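Tv2483 (PDB 6DET) binds L-arginine with high selectivity as a treponemal lipoprotein of the solute-binding family 3, probably delivering it to an ABC transporter. Local coordinates at residues 84-87 with 88-91; 150-153 with 154-157. One frame throughout, in Å; residues are numbered along the deposited sequence.

Contact 1: 84-87 with 88-91; sequences WAQK and EILL. With ARG (arginine), chain B.
Gln86 O and Lys87 O accept from Leu90 N (2.9 Å) and Leu91 N (3.0 Å), the i to i+4 bonds that turn the 3-10 segment 84-86 into helix 87-92. Along the outer side of this turn, Leu90 CD1 rests against Gln86 CB at 3.8 Å, so the aliphatic root of an exposed glutamine covers one flank of the leucine. Lys87 runs back along the chain instead. Its CG sits between the backbone N and the carbonyl carbon (chi1 59°), which sends the extended methylenes across the indole of Trp84, CD lying 3.5 Å above the ring centre. A bend at the last torsion brings NZ to Trp84 O (3.1 Å), above the carbonyl plane and on the face opposite that used by Lys87 N; NZ also bonds Asp150 O. On the other face of the indole lies the guanidinium of the bound arginine, NH2 3.3 Å above the plane and offset toward the rim, while Trp84 NE1 donates to ligand OXT at 2.9 Å. Tryptophan thus offers a flat surface to the ligand's cationic end and an N-H to its carboxylate, and the buried lysine, holding the ring from behind, probably adds favourable charge near that carboxylate.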
ATOM      1  N   TRP A  84       2.909 -10.363   3.876  1.00 35.94           N
ATOM      2  CA  TRP A  84       2.242  -9.802   2.712  1.00 38.99           C
ATOM      3  C   TRP A  84       1.980 -10.867   1.656  1.00 33.29           C
ATOM      4  O   TRP A  84       0.956 -10.819   0.962  1.00 36.78           O
ATOM      5  CB  TRP A  84       3.084  -8.659   2.124  1.00 35.94           C
ATOM      6  CG  TRP A  84       2.338  -7.755   1.153  1.00 30.55           C
ATOM      7  CD1 TRP A  84       2.627  -7.559  -0.185  1.00 36.44           C
ATOM      8  CD2 TRP A  84       1.226  -6.897   1.444  1.00 32.91           C
ATOM      9  NE1 TRP A  84       1.753  -6.655  -0.733  1.00 34.51           N
ATOM     10  CE2 TRP A  84       0.887  -6.232   0.239  1.00 32.25           C
ATOM     11  CE3 TRP A  84       0.481  -6.629   2.593  1.00 31.53           C
ATOM     12  CZ2 TRP A  84      -0.166  -5.329   0.154  1.00 28.48           C
ATOM     13  CZ3 TRP A  84      -0.575  -5.714   2.510  1.00 28.26           C
ATOM     14  CH2 TRP A  84      -0.884  -5.079   1.294  1.00 29.25           C
ATOM     15  N   ALA A  85       2.919 -11.814   1.492  1.00 40.76           N
ATOM     16  CA  ALA A  85       2.799 -12.827   0.445  1.00 43.19           C
ATOM     17  C   ALA A  85       1.619 -13.759   0.680  1.00 44.01           C
ATOM     18  O   ALA A  85       1.167 -14.416  -0.263  1.00 50.38           O
ATOM     19  CB  ALA A  85       4.084 -13.658   0.359  1.00 49.91           C
ATOM     20  N   GLN A  86       1.110 -13.814   1.908  1.00 39.03           N
ATOM     21  CA  GLN A  86      -0.002 -14.678   2.297  1.00 49.16           C
ATOM     22  C   GLN A  86      -1.349 -13.970   2.264  1.00 38.68           C
ATOM     23  O   GLN A  86      -2.352 -14.566   2.678  1.00 34.33           O
ATOM     24  CB  GLN A  86       0.217 -15.216   3.723  1.00 48.68           C
ATOM     25  CG  GLN A  86       1.385 -16.187   3.881  1.00 58.66           C
ATOM     26  CD  GLN A  86       1.326 -17.307   2.874  1.00 63.10           C
ATOM     27  OE1 GLN A  86       0.402 -18.116   2.890  1.00 61.03           O
ATOM     28  NE2 GLN A  86       2.294 -17.342   1.963  1.00 77.46           N
ATOM     29  N   LYS A  87      -1.390 -12.713   1.812  1.00 34.67           N
ATOM     30  CA  LYS A  87      -2.567 -11.886   2.044  1.00 38.45           C
ATOM     31  C   LYS A  87      -3.802 -12.474   1.375  1.00 37.40           C
ATOM     32  O   LYS A  87      -4.895 -12.421   1.944  1.00 31.97           O
ATOM     33  CB  LYS A  87      -2.301 -10.436   1.571  1.00 35.10           C
ATOM     34  CG  LYS A  87      -1.932 -10.237   0.103  1.00 33.53           C
ATOM     35  CD  LYS A  87      -1.549  -8.784  -0.163  1.00 33.40           C
ATOM     36  CE  LYS A  87      -1.012  -8.641  -1.577  1.00 34.37           C
ATOM     37  NZ  LYS A  87       0.299  -9.382  -1.712  1.00 40.70           N
ATOM     38  N   GLU A  88      -3.662 -13.047   0.178  1.00 36.62           N
ATOM     39  CA  GLU A  88      -4.837 -13.583  -0.516  1.00 37.21           C
ATOM     40  C   GLU A  88      -5.426 -14.783   0.230  1.00 37.68           C
ATOM     41  O   GLU A  88      -6.655 -14.911   0.359  1.00 41.68           O
ATOM     42  CB  GLU A  88      -4.456 -13.978  -1.941  1.00 41.11           C
ATOM     43  CG  GLU A  88      -5.674 -14.294  -2.774  1.00 38.33           C
ATOM     44  CD  GLU A  88      -5.358 -14.706  -4.196  1.00 47.69           C
ATOM     45  OE1 GLU A  88      -4.175 -14.967  -4.503  1.00 52.04           O
ATOM     46  OE2 GLU A  88      -6.314 -14.784  -5.004  1.00 44.83           O
ATOM     47  N   ILE A  89      -4.564 -15.676   0.700  1.00 39.49           N
ATOM     48  CA  ILE A  89      -5.020 -16.839   1.456  1.00 41.25           C
ATOM     49  C   ILE A  89      -5.632 -16.419   2.784  1.00 40.41           C
ATOM     50  O   ILE A  89      -6.676 -16.937   3.187  1.00 43.72           O
ATOM     51  CB  ILE A  89      -3.847 -17.819   1.670  1.00 40.30           C
ATOM     52  CG1 ILE A  89      -3.277 -18.299   0.332  1.00 63.10           C
ATOM     53  CG2 ILE A  89      -4.297 -19.009   2.542  1.00 46.12           C
ATOM     54  CD1 ILE A  89      -4.292 -18.899  -0.629  1.00 88.94           C
ATOM     55  N   LEU A  90      -4.993 -15.486   3.499  1.00 41.14           N
ATOM     56  CA  LEU A  90      -5.522 -15.079   4.801  1.00 39.19           C
ATOM     57  C   LEU A  90      -6.897 -14.443   4.659  1.00 38.26           C
ATOM     58  O   LEU A  90      -7.789 -14.663   5.492  1.00 40.89           O
ATOM     59  CB  LEU A  90      -4.564 -14.114   5.480  1.00 39.68           C
ATOM     60  CG  LEU A  90      -3.207 -14.782   5.837  1.00 36.83           C
ATOM     61  CD1 LEU A  90      -2.194 -13.697   6.167  1.00 45.12           C
ATOM     62  CD2 LEU A  90      -3.396 -15.722   6.966  1.00 41.16           C
ATOM     63  N   LEU A  91      -7.076 -13.643   3.608  1.00 36.60           N
ATOM     64  CA  LEU A  91      -8.375 -13.037   3.331  1.00 33.39           C
ATOM     65  C   LEU A  91      -9.413 -14.089   2.944  1.00 33.04           C
ATOM     66  O   LEU A  91     -10.525 -14.126   3.497  1.00 35.30           O
ATOM     67  CB  LEU A  91      -8.199 -12.003   2.220  1.00 33.84           C
ATOM     68  CG  LEU A  91      -9.455 -11.240   1.776  1.00 32.38           C
ATOM     69  CD1 LEU A  91      -9.959 -10.373   2.910  1.00 30.54           C
ATOM     70  CD2 LEU A  91      -9.157 -10.394   0.532  1.00 32.44           C
TER
HETATM   71  N   ARG B 500       1.509  -1.264  -2.980  1.00 27.15           N
HETATM   72  CA  ARG B 500       2.092  -2.556  -2.534  1.00 34.97           C
HETATM   73  C   ARG B 500       1.146  -3.692  -2.905  1.00 36.76           C
HETATM   74  O   ARG B 500      -0.050  -3.420  -3.126  1.00 30.75           O
HETATM   75  CB  ARG B 500       2.332  -2.560  -1.025  1.00 31.47           C
HETATM   76  CG  ARG B 500       3.404  -1.583  -0.554  1.00 33.97           C
HETATM   77  CD  ARG B 500       3.574  -1.537   0.962  1.00 34.94           C
HETATM   78  NE  ARG B 500       4.056  -2.811   1.458  1.00 33.12           N
HETATM   79  CZ  ARG B 500       3.330  -3.685   2.147  1.00 33.39           C
HETATM   80  NH1 ARG B 500       3.903  -4.839   2.497  1.00 33.84           N
HETATM   81  NH2 ARG B 500       2.060  -3.432   2.465  1.00 32.76           N
HETATM   82  OXT ARG B 500       1.569  -4.855  -2.961  1.00 29.36           O

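Contact 2: 150-153 with 154-157; sequences DTAG and DEAL. With ARG (arginine), chain B.
Ala152 O receives Ala156 N and Gly153 O receives Leu157 N, each at 3.0 Å, and these two backbone bonds form the first turn of helix 153-158, with Ala152 at the N-cap. Having no polar side chain, Ala152 cannot itself cap the amides at the helix start. Among the polar side chains, Asp154 folds back toward that start: its CG stands between the backbone N and the carbonyl carbon (chi1 49°), and OD1 makes a weak bond to Glu155 N (133° at the hydrogen). The same oxygen accepts from a water that in turn accepts from Ala152 N, at 3.1 Å and 2.9 Å from OD1 and N respectively. Thr151 OG1, bonded to Glu148 O, takes a weak bond from Gly153 N. Van der Waals contacts are slighter. Glu155, extended beyond CG, brings OE1 to 3.8 Å from Ala152 CB, the small alanine side chain letting the carboxylate lie alongside it; Leu157 turns inward onto Ile145, Val147 and Ile169 of the neighbouring strands. Toward the ligand, Thr151 CA approaches OXT of the bound arginine to 3.2 Å, and the CG2 methyl lies 3.4 Å from the same oxygen. A loop leaving strand 143-148, lining the ligand's carboxylate end and passing straight into a helix is an arrangement characteristic of the binding cleft in periplasmic-type solute-binding proteins.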
ATOM      1  N   ASP A 150       5.741  -9.953  -3.735  1.00 38.83           N
ATOM      2  CA  ASP A 150       4.280  -9.979  -3.874  1.00 46.66           C
ATOM      3  C   ASP A 150       3.654  -8.590  -3.880  1.00 33.52           C
ATOM      4  O   ASP A 150       2.537  -8.402  -3.378  1.00 37.06           O
ATOM      5  CB  ASP A 150       3.633 -10.834  -2.783  1.00 79.50           C
ATOM      6  CG  ASP A 150       3.988 -12.293  -2.909  1.00119.98           C
ATOM      7  OD1 ASP A 150       3.227 -13.021  -3.575  1.00141.65           O
ATOM      8  OD2 ASP A 150       5.026 -12.709  -2.352  1.00131.43           O
ATOM      9  N   THR A 151       4.352  -7.624  -4.489  1.00 34.73           N
ATOM     10  CA  THR A 151       3.832  -6.280  -4.675  1.00 32.35           C
ATOM     11  C   THR A 151       3.658  -5.928  -6.146  1.00 34.28           C
ATOM     12  O   THR A 151       3.425  -4.755  -6.462  1.00 36.22           O
ATOM     13  CB  THR A 151       4.744  -5.235  -4.032  1.00 33.29           C
ATOM     14  OG1 THR A 151       6.036  -5.273  -4.673  1.00 33.27           O
ATOM     15  CG2 THR A 151       4.896  -5.462  -2.534  1.00 34.77           C
ATOM     16  N   ALA A 152       3.797  -6.899  -7.052  1.00 35.66           N
ATOM     17  CA  ALA A 152       3.809  -6.644  -8.495  1.00 39.70           C
ATOM     18  C   ALA A 152       4.869  -5.619  -8.884  1.00 38.38           C
ATOM     19  O   ALA A 152       4.739  -4.934  -9.907  1.00 33.41           O
ATOM     20  CB  ALA A 152       2.442  -6.177  -9.003  1.00 35.43           C
ATOM     21  N   GLY A 153       5.928  -5.487  -8.085  1.00 34.25           N
ATOM     22  CA  GLY A 153       7.025  -4.619  -8.481  1.00 39.54           C
ATOM     23  C   GLY A 153       7.813  -5.198  -9.631  1.00 35.14           C
ATOM     24  O   GLY A 153       8.309  -4.463 -10.489  1.00 37.23           O
ATOM     25  N   ASP A 154       7.928  -6.520  -9.674  1.00 40.43           N
ATOM     26  CA  ASP A 154       8.535  -7.174 -10.818  1.00 47.97           C
ATOM     27  C   ASP A 154       7.755  -6.877 -12.087  1.00 49.46           C
ATOM     28  O   ASP A 154       8.346  -6.591 -13.136  1.00 48.73           O
ATOM     29  CB  ASP A 154       8.630  -8.679 -10.564  1.00 46.67           C
ATOM     30  CG  ASP A 154       7.334  -9.288 -10.079  1.00 52.71           C
ATOM     31  OD1 ASP A 154       6.398  -8.570  -9.648  1.00 45.40           O
ATOM     32  OD2 ASP A 154       7.278 -10.527 -10.110  1.00 60.39           O
ATOM     33  N   GLU A 155       6.424  -6.905 -12.004  1.00 39.11           N
ATOM     34  CA  GLU A 155       5.614  -6.600 -13.179  1.00 42.36           C
ATOM     35  C   GLU A 155       5.783  -5.152 -13.594  1.00 41.20           C
ATOM     36  O   GLU A 155       5.839  -4.842 -14.791  1.00 48.20           O
ATOM     37  CB  GLU A 155       4.135  -6.888 -12.899  1.00 60.57           C
ATOM     38  CG  GLU A 155       3.797  -8.338 -12.628  1.00 92.66           C
ATOM     39  CD  GLU A 155       2.321  -8.537 -12.339  1.00113.18           C
ATOM     40  OE1 GLU A 155       1.556  -7.549 -12.415  1.00115.27           O
ATOM     41  OE2 GLU A 155       1.925  -9.681 -12.033  1.00126.78           O
ATOM     42  N   ALA A 156       5.863  -4.241 -12.622  1.00 39.88           N
ATOM     43  CA  ALA A 156       6.077  -2.843 -12.966  1.00 35.36           C
ATOM     44  C   ALA A 156       7.391  -2.668 -13.724  1.00 38.58           C
ATOM     45  O   ALA A 156       7.432  -1.975 -14.743  1.00 37.61           O
ATOM     46  CB  ALA A 156       6.060  -1.983 -11.709  1.00 31.77           C
ATOM     47  N   LEU A 157       8.470  -3.321 -13.258  1.00 38.37           N
ATOM     48  CA  LEU A 157       9.773  -3.189 -13.930  1.00 39.00           C
ATOM     49  C   LEU A 157       9.759  -3.839 -15.307  1.00 48.42           C
ATOM     50  O   LEU A 157      10.273  -3.269 -16.282  1.00 47.96           O
ATOM     51  CB  LEU A 157      10.889  -3.817 -13.088  1.00 37.17           C
ATOM     52  CG  LEU A 157      11.341  -3.139 -11.795  1.00 35.54           C
ATOM     53  CD1 LEU A 157      12.201  -4.134 -10.950  1.00 38.17           C
ATOM     54  CD2 LEU A 157      12.099  -1.846 -12.076  1.00 32.45           C
TER
HETATM   55  N   ARG B 500       1.509  -1.264  -2.980  1.00 27.15           N
HETATM   56  CA  ARG B 500       2.092  -2.556  -2.534  1.00 34.97           C
HETATM   57  C   ARG B 500       1.146  -3.692  -2.905  1.00 36.76           C
HETATM   58  O   ARG B 500      -0.050  -3.420  -3.126  1.00 30.75           O
HETATM   59  CB  ARG B 500       2.332  -2.560  -1.025  1.00 31.47           C
HETATM   60  CG  ARG B 500       3.404  -1.583  -0.554  1.00 33.97           C
HETATM   61  CD  ARG B 500       3.574  -1.537   0.962  1.00 34.94           C
HETATM   62  NE  ARG B 500       4.056  -2.811   1.458  1.00 33.12           N
HETATM   63  CZ  ARG B 500       3.330  -3.685   2.147  1.00 33.39           C
HETATM   64  NH1 ARG B 500       3.903  -4.839   2.497  1.00 33.84           N
HETATM   65  NH2 ARG B 500       2.060  -3.432   2.465  1.00 32.76           N
HETATM   66  OXT ARG B 500       1.569  -4.855  -2.961  1.00 29.36           O
HETATM   67  O   HOH W   1       4.620  -9.668  -7.363  1.00 49.42           O

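Overall arrangement
Both contacts are helix starts that follow a strand and a pocket-lining loop, after strand 76-81 in contact 1 and after strand 143-148 in contact 2. Each is partly buried, and their centres lie about 16 Å apart. They differ in what they give the ligand: contact 1 supplies an aromatic face and an N-H donor, contact 2 close backbone and methyl packing. Contact 1 relies on a buried lysine, whereas contact 2 uses an aspartate and a water beside its helix start. The lysine bond already spans the two, and Trp84 NE1 packs 3.8 Å from Thr151 CG2, so the walls joined around arginine's carboxylate also meet each other directly.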